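PDB 2D4E: 5-carboxymethyl-2-hydroxymuconate semialdehyde dehydrogenase from Thermus thermophilus, which probably catalyses the NAD-dependent oxidation of 5-carboxymethyl-2-hydroxymuconate semialdehyde to the corresponding carboxylic acid, as a member of the aldehyde dehydrogenase family. Local coordinates for residues C[17-22]-C[110-115]; C[46-49]-C[54-57]; C[103-108]-C[205-210]; C[173-178]-C[199-204]. All coordinates share one frame; numbering follows the deposited sequence. Where two conformers were deposited one is given.

Overall arrangement
From the N terminus, helix 12-24 supplies the first half of contact 1 and waits 87 residues for helix 103-114 to close the loop. Within that loop lies contact 2, a short hairpin of strands 43-48 and 53-59. Contact 3 starts on helix 103-114 before contact 1 is complete, so the two cross; it ends on helix 203-214. Contact 4 falls wholly inside the span of contact 3, joining the start of helix 175-188 to the start of helix 203-214 and to the residues just before it. Contacts 1, 2 and 4 each give ligands to one sodium ion, which joins the hairpin and the end of helix 103-114 to the loop that leads into helix 203-214, beside the NAD pocket.

Contact 1: C[17-22]-C[110-115]; sequences EVRRRL and ECLDAG. With NA (sodium ion), chain I.
Arg-19 runs out extended, CG anti to the backbone N (chi1 -176°), until a bend at chi3 swings its guanidinium over Leu-112, whose CG stands anti to the carbonyl carbon (chi1 -66°) and sends both methyls toward helix 12-24. The motif is a helix-helix packing in the aldehyde dehydrogenase fold: helix 12-24 lies against helix 103-114 with segment axes 10.7 Å apart and crossing at -57°. Leu-112 carries the contact. Its CD2 sits under one face of the guanidinium, tight at 3.1 Å from Arg-19 NH2, while the two chains run at about a right angle. Its other methyl, CD1, meets Arg-19 CB at 3.9 Å, Leu-22 CD1 at 4.1 Å and, more loosely, Val-18 CG1 at 4.4 Å. Arg-19 NH1 forms a salt bridge with Asp-48 OD1, which holds the charged end in place. An alanine in place of Leu-112 would probably open a gap between the two helices beside Val-18 and Leu-22 and leave that guanidinium face without its methyl. One residue on, the helix turns to a metal: Asp-113 chelates the sodium ion through its backbone O at 2.4 Å and its OD1 at 2.5 Å, while OD2 receives the backbone N-H of Phe-203.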
loop_
_atom_site.group_PDB
_atom_site.type_symbol
_atom_site.label_atom_id
_atom_site.label_comp_id
_atom_site.label_asym_id
_atom_site.label_seq_id
_atom_site.Cartn_x
_atom_site.Cartn_y
_atom_site.Cartn_z
ATOM N N GLU C 17 -9.384 22.308 44.417
ATOM C CA GLU C 17 -10.688 21.673 44.240
ATOM C C GLU C 17 -10.507 20.204 43.869
ATOM O O GLU C 17 -11.154 19.324 44.439
ATOM C CB GLU C 17 -11.486 22.377 43.138
ATOM C CG GLU C 17 -12.141 23.685 43.564
ATOM C CD GLU C 17 -12.773 24.435 42.396
ATOM O OE1 GLU C 17 -13.367 23.779 41.509
ATOM O OE2 GLU C 17 -12.685 25.683 42.374
ATOM N N VAL C 18 -9.627 19.950 42.903
ATOM C CA VAL C 18 -9.347 18.592 42.448
ATOM C C VAL C 18 -8.822 17.760 43.610
ATOM O O VAL C 18 -9.295 16.648 43.854
ATOM C CB VAL C 18 -8.294 18.587 41.311
ATOM C CG1 VAL C 18 -7.886 17.165 40.974
ATOM C CG2 VAL C 18 -8.860 19.282 40.077
ATOM N N ARG C 19 -7.852 18.308 44.331
ATOM C CA ARG C 19 -7.269 17.603 45.465
ATOM C C ARG C 19 -8.354 17.182 46.448
ATOM O O ARG C 19 -8.341 16.068 46.975
ATOM C CB ARG C 19 -6.241 18.492 46.176
ATOM C CG ARG C 19 -5.508 17.793 47.316
ATOM C CD ARG C 19 -4.583 18.739 48.070
ATOM N NE ARG C 19 -3.388 19.118 47.317
ATOM C CZ ARG C 19 -2.362 18.304 47.079
ATOM N NH1 ARG C 19 -2.379 17.055 47.530
ATOM N NH2 ARG C 19 -1.309 18.746 46.406
ATOM N N ARG C 20 -9.301 18.082 46.682
ATOM C CA ARG C 20 -10.388 17.825 47.613
ATOM C C ARG C 20 -11.364 16.751 47.128
ATOM O O ARG C 20 -11.823 15.929 47.918
ATOM C CB ARG C 20 -11.122 19.137 47.907
ATOM C CG ARG C 20 -12.270 19.018 48.886
ATOM C CD ARG C 20 -12.589 20.367 49.531
ATOM N NE ARG C 20 -12.619 21.468 48.567
ATOM C CZ ARG C 20 -11.733 22.462 48.537
ATOM N NH1 ARG C 20 -10.739 22.497 49.420
ATOM N NH2 ARG C 20 -11.839 23.428 47.628
ATOM N N ARG C 21 -11.679 16.741 45.835
ATOM C CA ARG C 21 -12.600 15.733 45.321
ATOM C C ARG C 21 -11.984 14.331 45.365
ATOM O O ARG C 21 -12.695 13.338 45.523
ATOM C CB ARG C 21 -13.041 16.075 43.891
ATOM C CG ARG C 21 -14.027 17.245 43.809
ATOM C CD ARG C 21 -14.796 17.251 42.486
ATOM N NE ARG C 21 -13.974 17.659 41.350
ATOM C CZ ARG C 21 -13.687 18.923 41.050
ATOM N NH1 ARG C 21 -14.161 19.910 41.803
ATOM N NH2 ARG C 21 -12.923 19.200 40.001
ATOM N N LEU C 22 -10.661 14.252 45.236
ATOM C CA LEU C 22 -9.974 12.965 45.274
ATOM C C LEU C 22 -10.072 12.333 46.654
ATOM O O LEU C 22 -10.197 11.115 46.784
ATOM C CB LEU C 22 -8.498 13.123 44.907
ATOM C CG LEU C 22 -8.142 13.432 43.456
ATOM C CD1 LEU C 22 -6.633 13.397 43.305
ATOM C CD2 LEU C 22 -8.795 12.416 42.529
ATOM N N GLU C 110 -3.755 13.726 37.496
ATOM C CA GLU C 110 -2.624 12.860 37.202
ATOM C C GLU C 110 -1.330 13.393 37.814
ATOM O O GLU C 110 -0.455 12.619 38.210
ATOM C CB GLU C 110 -2.476 12.687 35.688
ATOM C CG GLU C 110 -1.264 11.871 35.275
ATOM C CD GLU C 110 -1.412 11.256 33.894
ATOM O OE1 GLU C 110 -0.376 10.925 33.280
ATOM O OE2 GLU C 110 -2.560 11.092 33.429
ATOM N N CYS C 111 -1.214 14.712 37.899
ATOM C CA CYS C 111 -0.032 15.325 38.485
ATOM C C CYS C 111 0.066 14.924 39.961
ATOM O O CYS C 111 1.100 14.438 40.423
ATOM C CB CYS C 111 -0.123 16.845 38.357
ATOM S SG CYS C 111 1.188 17.729 39.208
ATOM N N LEU C 112 -1.026 15.121 40.692
ATOM C CA LEU C 112 -1.074 14.778 42.108
ATOM C C LEU C 112 -0.832 13.295 42.364
ATOM O O LEU C 112 -0.140 12.921 43.308
ATOM C CB LEU C 112 -2.442 15.144 42.694
ATOM C CG LEU C 112 -2.841 16.617 42.782
ATOM C CD1 LEU C 112 -4.230 16.727 43.395
ATOM C CD2 LEU C 112 -1.830 17.371 43.632
ATOM N N ASP C 113 -1.416 12.464 41.507
ATOM C CA ASP C 113 -1.358 11.011 41.612
ATOM C C ASP C 113 -0.044 10.359 41.170
ATOM O O ASP C 113 0.421 9.410 41.803
ATOM C CB ASP C 113 -2.530 10.435 40.797
ATOM C CG ASP C 113 -2.980 9.056 41.267
ATOM O OD1 ASP C 113 -2.525 8.590 42.331
ATOM O OD2 ASP C 113 -3.819 8.442 40.565
ATOM N N ALA C 114 0.562 10.871 40.100
ATOM C CA ALA C 114 1.786 10.272 39.571
ATOM C C ALA C 114 3.091 11.060 39.701
ATOM O O ALA C 114 4.141 10.581 39.273
ATOM C CB ALA C 114 1.566 9.871 38.115
ATOM N N GLY C 115 3.028 12.265 40.262
ATOM C CA GLY C 115 4.239 13.046 40.477
ATOM C C GLY C 115 4.970 13.784 39.363
ATOM O O GLY C 115 6.062 14.304 39.609
HETATM NA NA NA I . -0.409 7.844 43.349
HETATM O O HOH W 1 1.515 6.501 44.103
#

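Contact 2: C[46-49]-C[54-57]; sequences SLDP and VLGV. With NA (sodium ion), chain I.
Ser-46 faces the second strand with its backbone and the metal with its side chain. Its N donates to Gly-56 O at 3.1 Å, and its O accepts from Leu-55 N at 2.9 Å; two residues thus stand opposite one, and with the helix-like backbone of Leu-55 this fits a beta bulge. OG, anti to the backbone N (chi1 179°), leaves the strand to bind the sodium ion at 2.7 Å. At Leu-47, the non-hydrogen-bonded partner of Val-54, the side chain starts away from the other strand, yet its CD2 returns to meet Val-54 CG2 at 4.0 Å. The Leu-47 carbonyl points to the metal: its O is a second sodium ligand at 2.5 Å, and Leu-55 CD1 packs beside the same O at 3.8 Å. Asp-48 lays its CB against Leu-55 CG, 3.5 Å away, the two chains meeting at a slant. Its OD2 takes the N-H of Ala-50 in an Asx turn that starts the bend. Phe-203 covers Leu-55 from helix 203-214. The whole is a two-stranded antiparallel beta hairpin whose first strand supplies two ligands of a sodium site that is completed by Asp-113, Trp-200 and water.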
loop_
_atom_site.group_PDB
_atom_site.type_symbol
_atom_site.label_atom_id
_atom_site.label_comp_id
_atom_site.label_asym_id
_atom_site.label_seq_id
_atom_site.Cartn_x
_atom_site.Cartn_y
_atom_site.Cartn_z
ATOM N N SER C 46 -4.073 5.322 47.295
ATOM C CA SER C 46 -3.074 5.776 46.343
ATOM C C SER C 46 -2.431 6.999 46.980
ATOM O O SER C 46 -3.123 7.925 47.409
ATOM C CB SER C 46 -3.697 6.167 45.005
ATOM O OG SER C 46 -2.676 6.613 44.125
ATOM N N LEU C 47 -1.105 6.996 47.037
ATOM C CA LEU C 47 -0.345 8.077 47.644
ATOM C C LEU C 47 -0.007 9.229 46.695
ATOM O O LEU C 47 -0.029 9.084 45.471
ATOM C CB LEU C 47 0.972 7.523 48.209
ATOM C CG LEU C 47 0.930 6.233 49.036
ATOM C CD1 LEU C 47 2.343 5.848 49.449
ATOM C CD2 LEU C 47 0.047 6.430 50.265
ATOM N N ASP C 48 0.307 10.373 47.290
ATOM C CA ASP C 48 0.726 11.563 46.565
ATOM C C ASP C 48 2.244 11.446 46.686
ATOM O O ASP C 48 2.800 11.649 47.759
ATOM C CB ASP C 48 0.201 12.814 47.281
ATOM C CG ASP C 48 0.800 14.105 46.745
ATOM O OD1 ASP C 48 0.251 15.180 47.070
ATOM O OD2 ASP C 48 1.815 14.059 46.018
ATOM N N PRO C 49 2.932 11.102 45.587
ATOM C CA PRO C 49 4.391 10.943 45.585
ATOM C C PRO C 49 5.207 12.109 46.127
ATOM O O PRO C 49 6.376 11.942 46.469
ATOM C CB PRO C 49 4.703 10.630 44.123
ATOM C CG PRO C 49 3.602 11.320 43.382
ATOM C CD PRO C 49 2.395 11.009 44.216
ATOM N N VAL C 54 -1.988 9.969 51.785
ATOM C CA VAL C 54 -3.032 9.338 50.994
ATOM C C VAL C 54 -3.845 10.402 50.254
ATOM O O VAL C 54 -4.329 11.362 50.864
ATOM C CB VAL C 54 -3.972 8.497 51.885
ATOM C CG1 VAL C 54 -5.152 7.992 51.071
ATOM C CG2 VAL C 54 -3.210 7.317 52.471
ATOM N N LEU C 55 -3.972 10.238 48.939
ATOM C CA LEU C 55 -4.730 11.166 48.099
ATOM C C LEU C 55 -6.199 10.793 48.101
ATOM O O LEU C 55 -7.084 11.653 48.070
ATOM C CB LEU C 55 -4.237 11.117 46.652
ATOM C CG LEU C 55 -3.066 11.983 46.198
ATOM C CD1 LEU C 55 -2.718 11.621 44.757
ATOM C CD2 LEU C 55 -3.440 13.457 46.297
ATOM N N GLY C 56 -6.444 9.492 48.125
ATOM C CA GLY C 56 -7.796 8.981 48.111
ATOM C C GLY C 56 -7.742 7.477 47.971
ATOM O O GLY C 56 -6.675 6.871 48.133
ATOM N N VAL C 57 -8.880 6.865 47.668
ATOM C CA VAL C 57 -8.934 5.421 47.528
ATOM C C VAL C 57 -9.644 4.998 46.248
ATOM O O VAL C 57 -10.434 5.752 45.685
ATOM C CB VAL C 57 -9.652 4.780 48.750
ATOM C CG1 VAL C 57 -8.961 5.210 50.041
ATOM C CG2 VAL C 57 -11.118 5.193 48.780
HETATM NA NA NA I . -0.409 7.844 43.349
HETATM O O HOH W 1 1.515 6.501 44.103
#

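Contact 3: C[103-108]-C[205-210]; sequences ADELAV and ATKLAE
Helix 103-114 meets helix 203-214 through Leu-106 and Lys-207, whose CA atoms are 7.4 Å apart, the nearest pair of the two segments. Nearly all the contact runs through Lys-207. Its CG is anti to the backbone N (chi1 -179°) and a kink at chi2 (62°) bends the chain round, laying the aliphatic part on Leu-106 and sending the ammonium on to Glu-105. Leu-106 CD2 presses on Lys-207 CG at 3.5 Å and meets its CB at 4.1 Å, the two side chains slanting across each other. Farther out, the glutamate and lysine chains cross at about a right angle, and Lys-207 NZ forms a salt-bridging hydrogen bond to Glu-105 OE1, meeting the oxygen almost head-on; the modelled 2.5 Å is doubtfully short. The other carboxylate oxygen, OE2, accepts from His-102 ND1, so both Glu-105 oxygens are engaged and the group is unlikely to turn freely. Glu-210 OE2 adds a long ion pair to Lys-207 NZ at 3.7 Å, putting the ammonium between two acids. An alanine instead of Lys-207 would probably leave Glu-105 and Glu-210 without the cation between them and take away the aliphatic chain that Leu-106 CD2 packs on. Behind, Leu-106 also packs on Val-125 of helix 118-136. The arrangement is an interhelical salt-bridge network at the partly exposed margin of plain helix packing.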
loop_
_atom_site.group_PDB
_atom_site.type_symbol
_atom_site.label_atom_id
_atom_site.label_comp_id
_atom_site.label_asym_id
_atom_site.label_seq_id
_atom_site.Cartn_x
_atom_site.Cartn_y
_atom_site.Cartn_z
ATOM N N ALA C 103 -9.572 19.268 30.578
ATOM C CA ALA C 103 -8.107 19.238 30.578
ATOM C C ALA C 103 -7.442 19.631 31.896
ATOM O O ALA C 103 -6.556 18.925 32.376
ATOM C CB ALA C 103 -7.569 20.110 29.451
ATOM N N ASP C 104 -7.858 20.751 32.475
ATOM C CA ASP C 104 -7.274 21.212 33.732
ATOM C C ASP C 104 -7.419 20.178 34.848
ATOM O O ASP C 104 -6.455 19.887 35.561
ATOM C CB ASP C 104 -7.912 22.538 34.172
ATOM C CG ASP C 104 -7.610 23.688 33.215
ATOM O OD1 ASP C 104 -6.748 23.534 32.321
ATOM O OD2 ASP C 104 -8.233 24.760 33.368
ATOM N N GLU C 105 -8.622 19.627 34.997
ATOM C CA GLU C 105 -8.886 18.625 36.025
ATOM C C GLU C 105 -8.002 17.390 35.824
ATOM O O GLU C 105 -7.393 16.893 36.776
ATOM C CB GLU C 105 -10.355 18.197 35.986
ATOM C CG GLU C 105 -11.361 19.319 36.182
ATOM C CD GLU C 105 -12.715 18.994 35.552
ATOM O OE1 GLU C 105 -13.233 17.879 35.772
ATOM O OE2 GLU C 105 -13.262 19.855 34.834
ATOM N N LEU C 106 -7.952 16.893 34.585
ATOM C CA LEU C 106 -7.154 15.713 34.245
ATOM C C LEU C 106 -5.667 15.926 34.545
ATOM O O LEU C 106 -4.999 15.054 35.110
ATOM C CB LEU C 106 -7.350 15.352 32.759
ATOM C CG LEU C 106 -8.703 14.709 32.387
ATOM C CD1 LEU C 106 -8.931 14.759 30.882
ATOM C CD2 LEU C 106 -8.731 13.266 32.887
ATOM N N ALA C 107 -5.153 17.089 34.172
ATOM C CA ALA C 107 -3.753 17.403 34.408
ATOM C C ALA C 107 -3.449 17.408 35.898
ATOM O O ALA C 107 -2.505 16.768 36.351
ATOM C CB ALA C 107 -3.415 18.754 33.802
ATOM N N VAL C 108 -4.253 18.133 36.666
ATOM C CA VAL C 108 -4.040 18.209 38.104
ATOM C C VAL C 108 -4.150 16.839 38.759
ATOM O O VAL C 108 -3.317 16.459 39.584
ATOM C CB VAL C 108 -5.052 19.167 38.772
ATOM C CG1 VAL C 108 -4.896 19.112 40.283
ATOM C CG2 VAL C 108 -4.830 20.593 38.271
ATOM N N ALA C 205 -7.986 7.296 35.480
ATOM C CA ALA C 205 -8.792 6.343 34.722
ATOM C C ALA C 205 -10.279 6.462 35.069
ATOM O O ALA C 205 -11.133 6.428 34.185
ATOM C CB ALA C 205 -8.295 4.917 34.975
ATOM N N THR C 206 -10.594 6.592 36.351
ATOM C CA THR C 206 -11.989 6.736 36.753
ATOM C C THR C 206 -12.535 8.033 36.161
ATOM O O THR C 206 -13.695 8.101 35.750
ATOM C CB THR C 206 -12.129 6.757 38.290
ATOM O OG1 THR C 206 -12.083 5.411 38.789
ATOM C CG2 THR C 206 -13.440 7.416 38.704
ATOM N N LYS C 207 -11.688 9.058 36.103
ATOM C CA LYS C 207 -12.082 10.344 35.537
ATOM C C LYS C 207 -12.363 10.184 34.039
ATOM O O LYS C 207 -13.335 10.735 33.506
ATOM C CB LYS C 207 -10.971 11.377 35.755
ATOM C CG LYS C 207 -11.300 12.765 35.223
ATOM C CD LYS C 207 -12.518 13.374 35.918
ATOM C CE LYS C 207 -12.777 14.783 35.408
ATOM N NZ LYS C 207 -13.856 15.472 36.166
ATOM N N LEU C 208 -11.503 9.423 33.368
ATOM C CA LEU C 208 -11.645 9.167 31.947
ATOM C C LEU C 208 -12.978 8.469 31.699
ATOM O O LEU C 208 -13.685 8.787 30.741
ATOM C CB LEU C 208 -10.489 8.292 31.449
ATOM C CG LEU C 208 -10.543 7.855 29.980
ATOM C CD1 LEU C 208 -10.589 9.085 29.076
ATOM C CD2 LEU C 208 -9.321 6.978 29.657
ATOM N N ALA C 209 -13.322 7.516 32.558
ATOM C CA ALA C 209 -14.592 6.814 32.409
ATOM C C ALA C 209 -15.740 7.821 32.515
ATOM O O ALA C 209 -16.725 7.726 31.783
ATOM C CB ALA C 209 -14.740 5.744 33.475
ATOM N N GLU C 210 -15.609 8.790 33.417
ATOM C CA GLU C 210 -16.654 9.799 33.579
ATOM C C GLU C 210 -16.852 10.519 32.256
ATOM O O GLU C 210 -17.980 10.722 31.807
ATOM C CB GLU C 210 -16.276 10.815 34.660
ATOM C CG GLU C 210 -16.178 10.229 36.059
ATOM C CD GLU C 210 -15.963 11.288 37.125
ATOM O OE1 GLU C 210 -15.730 10.916 38.294
ATOM O OE2 GLU C 210 -16.035 12.492 36.798
#

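Contact 4: C[173-178]-C[199-204]; sequences NAPLML and EWSPFT. With NA (sodium ion), chain I; NAD (nicotinamide-adenine-dinucleotide), chain K.
The flat Phe-203 ring carries Pro-202 CG over one face, offset toward the rim, and touches Gly-56 of the hairpin; the contact between the segments themselves is made by Pro-175, which brings its ring CG to 3.1 Å from Ser-201 OG, a close approach, while its CB touches Thr-204 CB at 4.1 Å. Next to the proline, Leu-176 CB rests on Thr-204 CG2 at 3.7 Å, the two side chains crossing at about a right angle. The methyl can reach because CG2 of Thr-204 is anti to its backbone N. Ser-201 OG is bonded to Trp-172 O, so the hydroxyl beside the proline ring has a polar partner, and Glu-110 OE2 accepts the N-H of Leu-176 in the first turn of helix 175-188, where Ala-174 is the N-cap. Both segments also reach bound groups. Trp-200 O binds the sodium ion at 2.5 Å. Leu-178 CD1 lies 3.4 Å from C5N of the nicotinamide ring of NAD. Glu-199, bent at chi2 (-90°) and held by Gly-229 N at OE1, accepts a hydrogen bond at OE2 from O2B of the adenosine ribose at 2.8 Å. A carboxylate at this hydroxyl would probably repel the 2'-phosphate of NADP, consistent with a preference for NAD.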
loop_
_atom_site.group_PDB
_atom_site.type_symbol
_atom_site.label_atom_id
_atom_site.label_comp_id
_atom_site.label_asym_id
_atom_site.label_seq_id
_atom_site.Cartn_x
_atom_site.Cartn_y
_atom_site.Cartn_z
ATOM N N ASN C 173 3.183 5.411 35.233
ATOM C CA ASN C 173 3.839 6.685 34.941
ATOM C C ASN C 173 3.044 7.718 34.148
ATOM O O ASN C 173 3.087 8.906 34.480
ATOM C CB ASN C 173 5.212 6.434 34.290
ATOM C CG ASN C 173 5.111 5.944 32.865
ATOM O OD1 ASN C 173 4.266 5.109 32.537
ATOM N ND2 ASN C 173 5.989 6.454 32.007
ATOM N N ALA C 174 2.313 7.287 33.124
ATOM C CA ALA C 174 1.521 8.215 32.308
ATOM C C ALA C 174 0.141 7.619 32.009
ATOM O O ALA C 174 -0.169 7.289 30.864
ATOM C CB ALA C 174 2.262 8.522 31.005
ATOM N N PRO C 175 -0.711 7.504 33.041
ATOM C CA PRO C 175 -2.072 6.955 32.991
ATOM C C PRO C 175 -2.956 7.363 31.820
ATOM O O PRO C 175 -3.427 6.511 31.070
ATOM C CB PRO C 175 -2.664 7.385 34.332
ATOM C CG PRO C 175 -1.482 7.358 35.228
ATOM C CD PRO C 175 -0.421 8.028 34.387
ATOM N N LEU C 176 -3.193 8.660 31.665
ATOM C CA LEU C 176 -4.055 9.131 30.584
ATOM C C LEU C 176 -3.495 8.887 29.186
ATOM O O LEU C 176 -4.172 8.316 28.333
ATOM C CB LEU C 176 -4.355 10.624 30.748
ATOM C CG LEU C 176 -5.414 11.147 29.777
ATOM C CD1 LEU C 176 -6.766 10.517 30.109
ATOM C CD2 LEU C 176 -5.499 12.659 29.867
ATOM N N MET C 177 -2.263 9.326 28.952
ATOM C CA MET C 177 -1.636 9.170 27.639
ATOM C C MET C 177 -1.480 7.720 27.194
ATOM O O MET C 177 -1.809 7.373 26.063
ATOM C CB MET C 177 -0.268 9.861 27.626
ATOM C CG MET C 177 0.569 9.629 26.377
ATOM S SD MET C 177 -0.222 10.186 24.867
ATOM C CE MET C 177 0.093 8.781 23.792
ATOM N N LEU C 178 -0.985 6.873 28.086
ATOM C CA LEU C 178 -0.771 5.478 27.741
ATOM C C LEU C 178 -2.032 4.622 27.644
ATOM O O LEU C 178 -2.035 3.616 26.943
ATOM C CB LEU C 178 0.222 4.860 28.722
ATOM C CG LEU C 178 1.566 5.601 28.735
ATOM C CD1 LEU C 178 2.504 4.918 29.701
ATOM C CD2 LEU C 178 2.164 5.632 27.336
ATOM N N GLU C 199 -2.174 0.331 39.631
ATOM C CA GLU C 199 -2.703 0.650 40.950
ATOM C C GLU C 199 -2.057 1.845 41.656
ATOM O O GLU C 199 -2.662 2.429 42.558
ATOM C CB GLU C 199 -2.655 -0.591 41.861
ATOM C CG GLU C 199 -1.304 -1.309 41.973
ATOM C CD GLU C 199 -1.105 -2.407 40.927
ATOM O OE1 GLU C 199 -0.529 -3.466 41.275
ATOM O OE2 GLU C 199 -1.507 -2.217 39.758
ATOM N N TRP C 200 -0.848 2.225 41.250
ATOM C CA TRP C 200 -0.170 3.357 41.881
ATOM C C TRP C 200 -0.647 4.751 41.443
ATOM O O TRP C 200 -0.191 5.756 41.991
ATOM C CB TRP C 200 1.349 3.252 41.687
ATOM C CG TRP C 200 2.013 2.326 42.654
ATOM C CD1 TRP C 200 1.468 1.801 43.793
ATOM C CD2 TRP C 200 3.368 1.858 42.607
ATOM N NE1 TRP C 200 2.397 1.038 44.458
ATOM C CE2 TRP C 200 3.573 1.055 43.754
ATOM C CE3 TRP C 200 4.431 2.039 41.710
ATOM C CZ2 TRP C 200 4.798 0.432 44.027
ATOM C CZ3 TRP C 200 5.656 1.416 41.982
ATOM C CH2 TRP C 200 5.823 0.623 43.131
ATOM N N SER C 201 -1.560 4.811 40.471
ATOM C CA SER C 201 -2.108 6.088 39.977
ATOM C C SER C 201 -3.436 5.813 39.254
ATOM O O SER C 201 -3.596 6.103 38.069
ATOM C CB SER C 201 -1.116 6.751 39.015
ATOM O OG SER C 201 -0.807 5.894 37.926
ATOM N N PRO C 202 -4.422 5.288 39.986
ATOM C CA PRO C 202 -5.760 4.925 39.509
ATOM C C PRO C 202 -6.772 6.017 39.187
ATOM O O PRO C 202 -7.653 5.819 38.351
ATOM C CB PRO C 202 -6.266 4.032 40.627
ATOM C CG PRO C 202 -5.774 4.778 41.837
ATOM C CD PRO C 202 -4.351 5.179 41.458
ATOM N N PHE C 203 -6.652 7.163 39.846
ATOM C CA PHE C 203 -7.613 8.253 39.683
ATOM C C PHE C 203 -7.968 8.733 38.280
ATOM O O PHE C 203 -9.148 8.831 37.940
ATOM C CB PHE C 203 -7.170 9.437 40.541
ATOM C CG PHE C 203 -7.032 9.092 41.989
ATOM C CD1 PHE C 203 -5.916 9.494 42.711
ATOM C CD2 PHE C 203 -7.993 8.307 42.618
ATOM C CE1 PHE C 203 -5.755 9.111 44.042
ATOM C CE2 PHE C 203 -7.840 7.921 43.944
ATOM C CZ PHE C 203 -6.718 8.322 44.655
ATOM N N THR C 204 -6.963 9.043 37.473
ATOM C CA THR C 204 -7.201 9.527 36.122
ATOM C C THR C 204 -8.099 8.606 35.280
ATOM O O THR C 204 -8.883 9.082 34.461
ATOM C CB THR C 204 -5.863 9.738 35.386
ATOM O OG1 THR C 204 -5.059 10.671 36.123
ATOM C CG2 THR C 204 -6.102 10.273 33.982
HETATM NA NA NA I . -0.409 7.844 43.349
HETATM P PA NAD K . 3.980 -3.303 35.662
HETATM O O1A NAD K . 4.074 -4.019 36.929
HETATM O O2A NAD K . 4.218 -4.184 34.506
HETATM O O5B NAD K . 2.538 -2.600 35.411
HETATM C C5B NAD K . 1.804 -2.596 34.142
HETATM C C4B NAD K . 0.420 -3.149 34.401
HETATM O O4B NAD K . 0.637 -4.555 34.651
HETATM C C3B NAD K . -0.264 -2.622 35.695
HETATM O O3B NAD K . -1.572 -2.090 35.398
HETATM C C2B NAD K . -0.280 -3.868 36.596
HETATM O O2B NAD K . -1.402 -3.898 37.507
HETATM C C1B NAD K . -0.294 -4.986 35.573
HETATM N N9A NAD K . 0.174 -6.246 36.122
HETATM C C8A NAD K . 1.220 -6.493 36.992
HETATM N N7A NAD K . 1.373 -7.802 37.300
HETATM C C5A NAD K . 0.353 -8.410 36.569
HETATM C C6A NAD K . -0.047 -9.794 36.445
HETATM N N6A NAD K . 0.567 -10.791 37.087
HETATM N N1A NAD K . -1.127 -10.052 35.613
HETATM C C2A NAD K . -1.764 -9.008 34.950
HETATM N N3A NAD K . -1.470 -7.716 35.005
HETATM C C4A NAD K . -0.398 -7.469 35.830
HETATM O O3 NAD K . 4.971 -2.149 35.721
HETATM P PN NAD K . 4.973 -0.564 35.690
HETATM O O1N NAD K . 5.723 -0.146 36.892
HETATM O O2N NAD K . 3.586 -0.079 35.583
HETATM O O5D NAD K . 5.877 -0.508 34.433
HETATM C C5D NAD K . 6.710 0.544 34.012
HETATM C C4D NAD K . 7.266 -0.176 32.824
HETATM O O4D NAD K . 6.447 0.003 31.647
HETATM C C3D NAD K . 8.717 0.108 32.464
HETATM O O3D NAD K . 9.495 -1.093 32.289
HETATM C C2D NAD K . 8.547 0.939 31.194
HETATM O O2D NAD K . 9.726 0.853 30.366
HETATM C C1D NAD K . 7.304 0.322 30.593
HETATM N N1N NAD K . 6.627 1.199 29.623
HETATM C C2N NAD K . 6.805 0.788 28.311
HETATM C C3N NAD K . 6.209 1.573 27.335
HETATM C C7N NAD K . 6.345 1.246 25.856
HETATM O O7N NAD K . 5.794 1.973 25.049
HETATM N N7N NAD K . 7.069 0.182 25.463
HETATM C C4N NAD K . 5.436 2.775 27.682
HETATM C C5N NAD K . 5.340 3.070 29.073
HETATM C C6N NAD K . 5.899 2.343 30.088
HETATM O O HOH W 1 1.515 6.501 44.103
#